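Local atomic coordinates of linoleate 11-lipoxygenase (Gaeumannomyces graminis, PDB entry 5FX8), a protein that oxidises linoleic and alpha-linolenic acids with molecular oxygen at a manganese centre, giving 11S- and 13R-hydroperoxy fatty acids. Residues D161-M166 with M600-T605; A274-N279 with L493-A498; H394-E399 with L596-P601. All coordinates share one frame; numbering follows the deposited sequence.

Interaction 1: residues D161-M166 with M600-T605; sequences DLLFSM and MPFVWT
The ring of F602 receives L163 obliquely, with its CD1 atom 3.7 Å from L163 CG, and away from these two segments it also packs on S151 and M154. Beside it, the pyrrolidine ring of P601 lies against the backbone and CB of L163. Together they join the short helix 161-166 of the lipoxygenase fold to the irregular chain 600-605, part of the C-terminal run that ends at the manganese ligand V618. L162, L163 and M166 supply the helix side of the contact, as expected when positions one and four residues apart share one flank of a helix. The nearest backbone approach is between L163 CA and P601 CA, at 5.5 Å. P601 CG packs against the start of L163, 3.7 Å from L163 N and 3.8 Å from L163 CB. L163 holds CG anti to its backbone N (chi1 175°), which carries the branch past the proline to F602; the two side chains cross at about a right angle. At the other end, M600 runs extended beyond CG and M166 is bent at chi2 and chi3 (-47° and -92°), so a straight chain lies against a folded one. M600 CG stands 3.5 Å from M166 CB, and the methyl groups of the two methionines, M600 CE and M166 CE, are 3.6 Å apart. The interface is apolar, and the backbone oxygens around it find partners elsewhere: P601 O accepts from ND2 of the glycosylated N157, and M166 O is bonded to S170 OG. P601 also touches a bound N-acetylglucosamine. The last helix contact is that of L162, whose CD2 lies 3.9 Å from P601 CD.

Interaction 2: residues A274-N279 with L493-A498; sequences AKIMFN and LPLHPA
The chain 493-498 approaches helix 268-305 at two neighbouring points, I276 CA to L495 CA and N279 CA to H496 CA, each pair 5.3 Å apart, and it enters this passage through a cis peptide bond before P494. One hydrogen bond crosses between the segments. N279 ND2 donates to L495 O over 2.9 Å with an N-H...O angle of 154°. The oxygen lies close to the amide plane of N279, but the donor stands 47° above the carbonyl plane, so the bond is not directed along a lone pair. Since N279 points its CB toward the loop and sets CG anti to its carbonyl carbon, the amide reaches between L495 and H496. L495 CD1 packs 3.5 Å from the same N279 ND2, placing an apolar branch beside the bonded nitrogen. The imidazole of H496 lies obliquely beside the same amide, N279 CG to H496 CD2 being 3.4 Å, with the two planes tilted by 31°. This ring is held at both nitrogens: ND1 bonds to V492 O and NE2 to E167 OE1, an arrangement that would probably stabilise a protonated imidazole. The apolar half belongs to I276. Its CG2 packs against the CG-CD side of the P497 ring, 3.5 Å from P497 CG, while on the other branch CG1 meets L495 CD1, the two side chains crossing at about a right angle, and CD1 reaches toward P494 O. All six touching residues are buried. Around the contact, helix 161-166 packs F164 against K275 and N279, Y262 of strand 261-262 touches A274 and M277, and helix 526-539 meets L493 through A529 and Q532; farther along, helix 268-305 itself carries the manganese ligands H290 and H294.

Interaction 3: residues H394-E399 with L596-P601; sequences HFPFYE and LSQGMP
A water molecule joins Q598 to E399, donating to E399 OE1 at 2.6 Å and to Q598 OE1 at 2.7 Å, so two acceptor oxygens are bridged rather than opposed. The second carboxylate oxygen is also engaged: F395 N, at the N-cap of helix 396-420, donates to E399 OE2 over 3.1 Å, reaching it from above the carboxylate plane. The apolar part of the contact is carried by P396, the first residue of the helix. The amide of Q598, carried by a chain extended beyond CG, rests against it with OE1 3.4 Å from P396 CB, while M600 CE meets P396 CG tip to tip. At the exposed margin, G599 CA lies over the centre of the H394 imidazole, 4.2 Å from the centroid and only 7° off the ring normal, a CH-pi contact. Positive phi values at Q598 (50°) and G599 (81°) let the chain reverse tightly. S597 N donates to M600 O, and M600 N gives a weak bond back to S597 O. This is the pattern of a type I' beta turn, typical of two-residue hairpin loops, here set against a helix N-terminus.

How the interactions relate
Interactions 1 and 3 use one continuous C-terminal run, sharing M600 and P601, and fasten it to two different helices, 161-166 and 396-420; their centres are about 7 Å apart. M166 CE, 3.6 Å from H394 O, joins them further. Interaction 2 belongs to another loop but meets interaction 1 across the back of helix 161-166, where D161 OD1 and K275 NZ form a salt bridge of 3.2 Å. Chemistry differs from one contact to the next. Buried interaction 1 is apolar across its segments, buried interaction 2 adds a direct amide-carbonyl bond, and partly exposed interaction 3 combines apolar packing and a CH-pi contact with a bridging water. Interactions 2 and 3 do not touch, their nearest atoms being about 10 Å apart.

Interaction 1: residues D161-M166 with M600-T605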
loop_
_atom_site.group_PDB
_atom_site.type_symbol
_atom_site.label_atom_id
_atom_site.label_comp_id
_atom_site.label_asym_id
_atom_site.label_seq_id
_atom_site.Cartn_x
_atom_site.Cartn_y
_atom_site.Cartn_z
ATOM N N ASP A 161 -22.161 17.551 -1.956
ATOM C CA ASP A 161 -22.782 16.438 -2.653
ATOM C C ASP A 161 -21.979 16.068 -3.878
ATOM O O ASP A 161 -21.912 14.895 -4.246
ATOM C CB ASP A 161 -24.220 16.778 -3.047
ATOM C CG ASP A 161 -25.201 16.696 -1.878
ATOM O OD1 ASP A 161 -25.063 15.796 -1.036
ATOM O OD2 ASP A 161 -26.141 17.512 -1.808
ATOM N N LEU A 162 -21.374 17.059 -4.532
ATOM C CA LEU A 162 -20.549 16.770 -5.698
ATOM C C LEU A 162 -19.345 15.929 -5.310
ATOM O O LEU A 162 -18.928 15.045 -6.061
ATOM C CB LEU A 162 -20.103 18.058 -6.380
ATOM C CG LEU A 162 -19.158 17.870 -7.573
ATOM C CD1 LEU A 162 -19.883 17.313 -8.734
ATOM C CD2 LEU A 162 -18.500 19.139 -7.967
ATOM N N LEU A 163 -18.777 16.183 -4.139
ATOM C CA LEU A 163 -17.702 15.331 -3.672
ATOM C C LEU A 163 -18.203 13.931 -3.366
ATOM O O LEU A 163 -17.458 12.965 -3.528
ATOM C CB LEU A 163 -17.048 15.955 -2.445
ATOM C CG LEU A 163 -15.956 15.230 -1.657
ATOM C CD1 LEU A 163 -15.102 16.250 -0.990
ATOM C CD2 LEU A 163 -16.525 14.311 -0.604
ATOM N N PHE A 164 -19.446 13.789 -2.907
ATOM C CA PHE A 164 -19.937 12.463 -2.568
ATOM C C PHE A 164 -20.226 11.645 -3.814
ATOM O O PHE A 164 -20.037 10.426 -3.822
ATOM C CB PHE A 164 -21.193 12.548 -1.711
ATOM C CG PHE A 164 -21.836 11.227 -1.490
ATOM C CD1 PHE A 164 -21.262 10.301 -0.630
ATOM C CD2 PHE A 164 -22.983 10.885 -2.171
ATOM C CE1 PHE A 164 -21.834 9.068 -0.440
ATOM C CE2 PHE A 164 -23.561 9.666 -1.990
ATOM C CZ PHE A 164 -22.993 8.753 -1.118
ATOM N N SER A 165 -20.716 12.283 -4.864
ATOM C CA SER A 165 -20.970 11.544 -6.088
ATOM C C SER A 165 -19.674 11.278 -6.855
ATOM O O SER A 165 -19.455 10.168 -7.348
ATOM C CB SER A 165 -21.971 12.305 -6.939
ATOM O OG SER A 165 -21.471 13.601 -7.156
ATOM N N MET A 166 -18.788 12.263 -6.932
ATOM C CA MET A 166 -17.567 12.073 -7.706
ATOM C C MET A 166 -16.640 10.992 -7.142
ATOM O O MET A 166 -15.834 10.452 -7.894
ATOM C CB MET A 166 -16.812 13.386 -7.816
ATOM C CG MET A 166 -17.418 14.331 -8.800
ATOM S SD MET A 166 -17.797 13.504 -10.327
ATOM C CE MET A 166 -16.284 13.835 -11.194
ATOM N N MET A 600 -13.854 18.064 -9.206
ATOM C CA MET A 600 -14.142 17.492 -7.909
ATOM C C MET A 600 -13.718 18.445 -6.812
ATOM O O MET A 600 -12.712 19.135 -6.949
ATOM C CB MET A 600 -13.379 16.190 -7.676
ATOM C CG MET A 600 -13.782 15.030 -8.463
ATOM S SD MET A 600 -12.862 13.564 -7.954
ATOM C CE MET A 600 -13.766 12.462 -8.940
ATOM N N PRO A 601 -14.392 18.414 -5.687
ATOM C CA PRO A 601 -14.013 19.288 -4.577
ATOM C C PRO A 601 -12.883 18.758 -3.716
ATOM O O PRO A 601 -12.705 19.226 -2.587
ATOM C CB PRO A 601 -15.310 19.393 -3.767
ATOM C CG PRO A 601 -16.368 18.959 -4.682
ATOM C CD PRO A 601 -15.766 17.928 -5.540
ATOM N N PHE A 602 -12.130 17.780 -4.216
ATOM C CA PHE A 602 -10.935 17.305 -3.535
ATOM C C PHE A 602 -9.889 16.913 -4.562
ATOM O O PHE A 602 -10.195 16.628 -5.718
ATOM C CB PHE A 602 -11.216 16.129 -2.579
ATOM C CG PHE A 602 -11.632 14.853 -3.255
ATOM C CD1 PHE A 602 -12.951 14.658 -3.665
ATOM C CD2 PHE A 602 -10.726 13.832 -3.428
ATOM C CE1 PHE A 602 -13.343 13.484 -4.264
ATOM C CE2 PHE A 602 -11.111 12.668 -4.015
ATOM C CZ PHE A 602 -12.434 12.486 -4.441
ATOM N N VAL A 603 -8.641 16.910 -4.113
ATOM C CA VAL A 603 -7.507 16.537 -4.941
ATOM C C VAL A 603 -7.235 15.058 -4.761
ATOM O O VAL A 603 -6.989 14.597 -3.647
ATOM C CB VAL A 603 -6.267 17.354 -4.579
ATOM C CG1 VAL A 603 -5.137 16.881 -5.381
ATOM C CG2 VAL A 603 -6.516 18.805 -4.828
ATOM N N TRP A 604 -7.257 14.318 -5.859
ATOM C CA TRP A 604 -7.129 12.873 -5.860
ATOM C C TRP A 604 -5.835 12.510 -6.577
ATOM O O TRP A 604 -5.571 13.020 -7.671
ATOM C CB TRP A 604 -8.352 12.252 -6.532
ATOM C CG TRP A 604 -8.355 10.776 -6.578
ATOM C CD1 TRP A 604 -8.608 9.930 -5.544
ATOM C CD2 TRP A 604 -8.100 9.959 -7.716
ATOM N NE1 TRP A 604 -8.515 8.640 -5.965
ATOM C CE2 TRP A 604 -8.200 8.628 -7.296
ATOM C CE3 TRP A 604 -7.786 10.223 -9.047
ATOM C CZ2 TRP A 604 -8.001 7.555 -8.163
ATOM C CZ3 TRP A 604 -7.584 9.159 -9.915
ATOM C CH2 TRP A 604 -7.698 7.846 -9.471
ATOM N N THR A 605 -5.007 11.671 -5.935
ATOM C CA THR A 605 -3.662 11.398 -6.418
ATOM C C THR A 605 -3.287 9.939 -6.284
ATOM O O THR A 605 -2.108 9.615 -6.169
ATOM C CB THR A 605 -2.622 12.204 -5.656
ATOM O OG1 THR A 605 -2.675 11.839 -4.277
ATOM C CG2 THR A 605 -2.856 13.680 -5.796
#

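Interaction 2: residues A274-N279 with L493-A498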
loop_
_atom_site.group_PDB
_atom_site.type_symbol
_atom_site.label_atom_id
_atom_site.label_comp_id
_atom_site.label_asym_id
_atom_site.label_seq_id
_atom_site.Cartn_x
_atom_site.Cartn_y
_atom_site.Cartn_z
ATOM N N ALA A 274 -27.089 9.506 5.635
ATOM C CA ALA A 274 -27.259 8.552 4.558
ATOM C C ALA A 274 -25.970 8.414 3.770
ATOM O O ALA A 274 -25.551 7.302 3.422
ATOM C CB ALA A 274 -28.406 8.988 3.664
ATOM N N LYS A 275 -25.312 9.538 3.504
ATOM C CA LYS A 275 -24.056 9.452 2.798
ATOM C C LYS A 275 -23.016 8.737 3.632
ATOM O O LYS A 275 -22.198 8.009 3.082
ATOM C CB LYS A 275 -23.574 10.834 2.397
ATOM C CG LYS A 275 -24.423 11.454 1.348
ATOM C CD LYS A 275 -23.798 12.729 0.874
ATOM C CE LYS A 275 -23.848 13.808 1.906
ATOM N NZ LYS A 275 -23.092 14.956 1.380
ATOM N N ILE A 276 -23.042 8.908 4.952
ATOM C CA ILE A 276 -22.102 8.186 5.801
ATOM C C ILE A 276 -22.373 6.683 5.759
ATOM O O ILE A 276 -21.437 5.872 5.671
ATOM C CB ILE A 276 -22.137 8.726 7.241
ATOM C CG1 ILE A 276 -21.637 10.168 7.281
ATOM C CG2 ILE A 276 -21.216 7.918 8.121
ATOM C CD1 ILE A 276 -21.596 10.773 8.637
ATOM N N MET A 277 -23.642 6.276 5.802
ATOM C CA MET A 277 -23.928 4.848 5.737
ATOM C C MET A 277 -23.477 4.254 4.407
ATOM O O MET A 277 -22.885 3.161 4.361
ATOM C CB MET A 277 -25.414 4.599 5.972
ATOM C CG MET A 277 -25.857 5.014 7.333
ATOM S SD MET A 277 -27.568 4.593 7.706
ATOM C CE MET A 277 -28.489 5.818 6.810
ATOM N N PHE A 278 -23.743 4.962 3.314
ATOM C CA PHE A 278 -23.254 4.503 2.023
ATOM C C PHE A 278 -21.740 4.423 2.012
ATOM O O PHE A 278 -21.177 3.499 1.438
ATOM C CB PHE A 278 -23.755 5.414 0.911
ATOM C CG PHE A 278 -23.263 5.037 -0.463
ATOM C CD1 PHE A 278 -22.031 5.463 -0.927
ATOM C CD2 PHE A 278 -24.065 4.302 -1.315
ATOM C CE1 PHE A 278 -21.605 5.146 -2.168
ATOM C CE2 PHE A 278 -23.636 3.981 -2.574
ATOM C CZ PHE A 278 -22.387 4.409 -2.993
ATOM N N ASN A 279 -21.054 5.378 2.624
ATOM C CA ASN A 279 -19.602 5.314 2.574
ATOM C C ASN A 279 -19.064 4.129 3.370
ATOM O O ASN A 279 -18.001 3.586 3.046
ATOM C CB ASN A 279 -19.022 6.617 3.071
ATOM C CG ASN A 279 -19.176 7.728 2.064
ATOM O OD1 ASN A 279 -19.301 7.488 0.880
ATOM N ND2 ASN A 279 -19.170 8.952 2.537
ATOM N N LEU A 493 -12.270 10.141 8.007
ATOM C CA LEU A 493 -13.344 10.507 8.928
ATOM C C LEU A 493 -13.653 11.991 8.812
ATOM O O LEU A 493 -12.768 12.814 8.627
ATOM C CB LEU A 493 -12.980 10.134 10.378
ATOM C CG LEU A 493 -12.968 8.617 10.623
ATOM C CD1 LEU A 493 -12.312 8.231 11.898
ATOM C CD2 LEU A 493 -14.340 8.018 10.618
ATOM N N PRO A 494 -14.915 12.353 8.993
ATOM C CA PRO A 494 -16.012 11.545 9.503
ATOM C C PRO A 494 -16.872 10.943 8.443
ATOM O O PRO A 494 -17.746 10.158 8.765
ATOM C CB PRO A 494 -16.810 12.562 10.291
ATOM C CG PRO A 494 -16.647 13.772 9.502
ATOM C CD PRO A 494 -15.245 13.778 9.035
ATOM N N LEU A 495 -16.640 11.325 7.189
ATOM C CA LEU A 495 -17.503 10.870 6.110
ATOM C C LEU A 495 -17.365 9.382 5.818
ATOM O O LEU A 495 -18.291 8.791 5.260
ATOM C CB LEU A 495 -17.220 11.681 4.845
ATOM C CG LEU A 495 -18.323 12.700 4.520
ATOM C CD1 LEU A 495 -19.575 11.980 4.179
ATOM C CD2 LEU A 495 -18.613 13.630 5.681
ATOM N N HIS A 496 -16.256 8.755 6.180
ATOM C CA HIS A 496 -15.997 7.364 5.821
ATOM C C HIS A 496 -15.602 6.515 7.015
ATOM O O HIS A 496 -14.431 6.145 7.153
ATOM C CB HIS A 496 -14.877 7.269 4.797
ATOM C CG HIS A 496 -15.109 8.076 3.567
ATOM N ND1 HIS A 496 -14.593 9.339 3.405
ATOM C CD2 HIS A 496 -15.780 7.788 2.429
ATOM C CE1 HIS A 496 -14.939 9.798 2.218
ATOM N NE2 HIS A 496 -15.661 8.877 1.607
ATOM N N PRO A 497 -16.554 6.132 7.860
ATOM C CA PRO A 497 -16.219 5.307 9.027
ATOM C C PRO A 497 -16.191 3.814 8.736
ATOM O O PRO A 497 -17.038 3.267 8.029
ATOM C CB PRO A 497 -17.344 5.645 10.008
ATOM C CG PRO A 497 -18.482 5.931 9.157
ATOM C CD PRO A 497 -17.965 6.530 7.861
ATOM N N ALA A 498 -15.186 3.147 9.294
ATOM C CA ALA A 498 -15.114 1.703 9.162
ATOM C C ALA A 498 -16.311 1.004 9.800
ATOM O O ALA A 498 -16.738 -0.043 9.322
ATOM C CB ALA A 498 -13.828 1.199 9.780
#

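Interaction 3: residues H394-E399 with L596-P601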
loop_
_atom_site.group_PDB
_atom_site.type_symbol
_atom_site.label_atom_id
_atom_site.label_comp_id
_atom_site.label_asym_id
_atom_site.label_seq_id
_atom_site.Cartn_x
_atom_site.Cartn_y
_atom_site.Cartn_z
ATOM N N HIS A 394 -16.527 14.090 -16.551
ATOM C CA HIS A 394 -15.317 13.970 -15.743
ATOM C C HIS A 394 -15.266 12.587 -15.129
ATOM O O HIS A 394 -16.176 12.201 -14.395
ATOM C CB HIS A 394 -15.281 15.018 -14.642
ATOM C CG HIS A 394 -15.201 16.416 -15.147
ATOM N ND1 HIS A 394 -14.047 16.942 -15.688
ATOM C CD2 HIS A 394 -16.130 17.397 -15.203
ATOM C CE1 HIS A 394 -14.271 18.190 -16.056
ATOM N NE2 HIS A 394 -15.527 18.488 -15.777
ATOM N N PHE A 395 -14.205 11.853 -15.429
ATOM C CA PHE A 395 -13.983 10.507 -14.904
ATOM C C PHE A 395 -12.509 10.443 -14.530
ATOM O O PHE A 395 -11.677 9.925 -15.283
ATOM C CB PHE A 395 -14.381 9.453 -15.936
ATOM C CG PHE A 395 -14.530 8.063 -15.390
ATOM C CD1 PHE A 395 -14.079 7.730 -14.129
ATOM C CD2 PHE A 395 -15.100 7.080 -16.165
ATOM C CE1 PHE A 395 -14.199 6.477 -13.667
ATOM C CE2 PHE A 395 -15.231 5.812 -15.695
ATOM C CZ PHE A 395 -14.782 5.504 -14.455
ATOM N N PRO A 396 -12.142 11.006 -13.377
ATOM C CA PRO A 396 -10.714 11.156 -13.068
ATOM C C PRO A 396 -9.970 9.843 -12.979
ATOM O O PRO A 396 -8.816 9.769 -13.413
ATOM C CB PRO A 396 -10.738 11.901 -11.731
ATOM C CG PRO A 396 -11.966 12.605 -11.742
ATOM C CD PRO A 396 -12.969 11.755 -12.427
ATOM N N PHE A 397 -10.601 8.795 -12.467
ATOM C CA PHE A 397 -9.935 7.504 -12.473
ATOM C C PHE A 397 -9.627 7.052 -13.889
ATOM O O PHE A 397 -8.534 6.581 -14.160
ATOM C CB PHE A 397 -10.778 6.468 -11.753
ATOM C CG PHE A 397 -10.388 5.079 -12.055
ATOM C CD1 PHE A 397 -9.344 4.480 -11.386
ATOM C CD2 PHE A 397 -11.056 4.363 -13.008
ATOM C CE1 PHE A 397 -8.998 3.212 -11.663
ATOM C CE2 PHE A 397 -10.697 3.094 -13.286
ATOM C CZ PHE A 397 -9.671 2.519 -12.612
ATOM N N TYR A 398 -10.581 7.179 -14.800
ATOM C CA TYR A 398 -10.355 6.762 -16.171
ATOM C C TYR A 398 -9.241 7.573 -16.821
ATOM O O TYR A 398 -8.448 7.036 -17.590
ATOM C CB TYR A 398 -11.661 6.888 -16.944
ATOM C CG TYR A 398 -11.630 6.432 -18.359
ATOM C CD1 TYR A 398 -10.791 5.415 -18.762
ATOM C CD2 TYR A 398 -12.443 7.026 -19.301
ATOM C CE1 TYR A 398 -10.771 5.005 -20.032
ATOM C CE2 TYR A 398 -12.422 6.623 -20.579
ATOM C CZ TYR A 398 -11.587 5.614 -20.943
ATOM O OH TYR A 398 -11.549 5.198 -22.240
ATOM N N GLU A 399 -9.142 8.862 -16.523
ATOM C CA GLU A 399 -8.145 9.672 -17.208
ATOM C C GLU A 399 -6.748 9.376 -16.684
ATOM O O GLU A 399 -5.813 9.144 -17.460
ATOM C CB GLU A 399 -8.498 11.155 -17.060
ATOM C CG GLU A 399 -9.838 11.557 -17.694
ATOM C CD GLU A 399 -10.630 12.624 -16.903
ATOM O OE1 GLU A 399 -10.062 13.327 -16.032
ATOM O OE2 GLU A 399 -11.843 12.778 -17.173
ATOM N N LEU A 596 -12.472 23.293 -7.870
ATOM C CA LEU A 596 -12.537 21.928 -8.345
ATOM C C LEU A 596 -11.180 21.454 -8.831
ATOM O O LEU A 596 -10.391 22.232 -9.373
ATOM C CB LEU A 596 -13.532 21.800 -9.465
ATOM C CG LEU A 596 -14.955 22.173 -9.122
ATOM C CD1 LEU A 596 -15.783 21.975 -10.360
ATOM C CD2 LEU A 596 -15.442 21.294 -8.025
ATOM N N SER A 597 -10.917 20.161 -8.632
ATOM C CA SER A 597 -9.755 19.484 -9.205
ATOM C C SER A 597 -10.241 18.260 -9.953
ATOM O O SER A 597 -10.841 17.369 -9.346
ATOM C CB SER A 597 -8.753 19.071 -8.130
ATOM O OG SER A 597 -7.753 18.252 -8.694
ATOM N N GLN A 598 -9.975 18.210 -11.259
ATOM C CA GLN A 598 -10.596 17.227 -12.151
ATOM C C GLN A 598 -12.102 17.209 -11.979
ATOM O O GLN A 598 -12.732 16.160 -12.047
ATOM C CB GLN A 598 -10.057 15.820 -11.931
ATOM C CG GLN A 598 -8.584 15.725 -11.831
ATOM C CD GLN A 598 -8.153 14.346 -11.435
ATOM O OE1 GLN A 598 -7.773 13.542 -12.279
ATOM N NE2 GLN A 598 -8.216 14.055 -10.142
ATOM N N GLY A 599 -12.683 18.363 -11.701
ATOM C CA GLY A 599 -14.123 18.452 -11.583
ATOM C C GLY A 599 -14.666 18.014 -10.253
ATOM O O GLY A 599 -15.828 17.641 -10.175
ATOM N N MET A 600 -13.854 18.064 -9.206
ATOM C CA MET A 600 -14.142 17.492 -7.909
ATOM C C MET A 600 -13.718 18.445 -6.812
ATOM O O MET A 600 -12.712 19.135 -6.949
ATOM C CB MET A 600 -13.379 16.190 -7.676
ATOM C CG MET A 600 -13.782 15.030 -8.463
ATOM S SD MET A 600 -12.862 13.564 -7.954
ATOM C CE MET A 600 -13.766 12.462 -8.940
ATOM N N PRO A 601 -14.392 18.414 -5.687
ATOM C CA PRO A 601 -14.013 19.288 -4.577
ATOM C C PRO A 601 -12.883 18.758 -3.716
ATOM O O PRO A 601 -12.705 19.226 -2.587
ATOM C CB PRO A 601 -15.310 19.393 -3.767
ATOM C CG PRO A 601 -16.368 18.959 -4.682
ATOM C CD PRO A 601 -15.766 17.928 -5.540
HETATM O O HOH W 1 -7.741 13.968 -14.966
#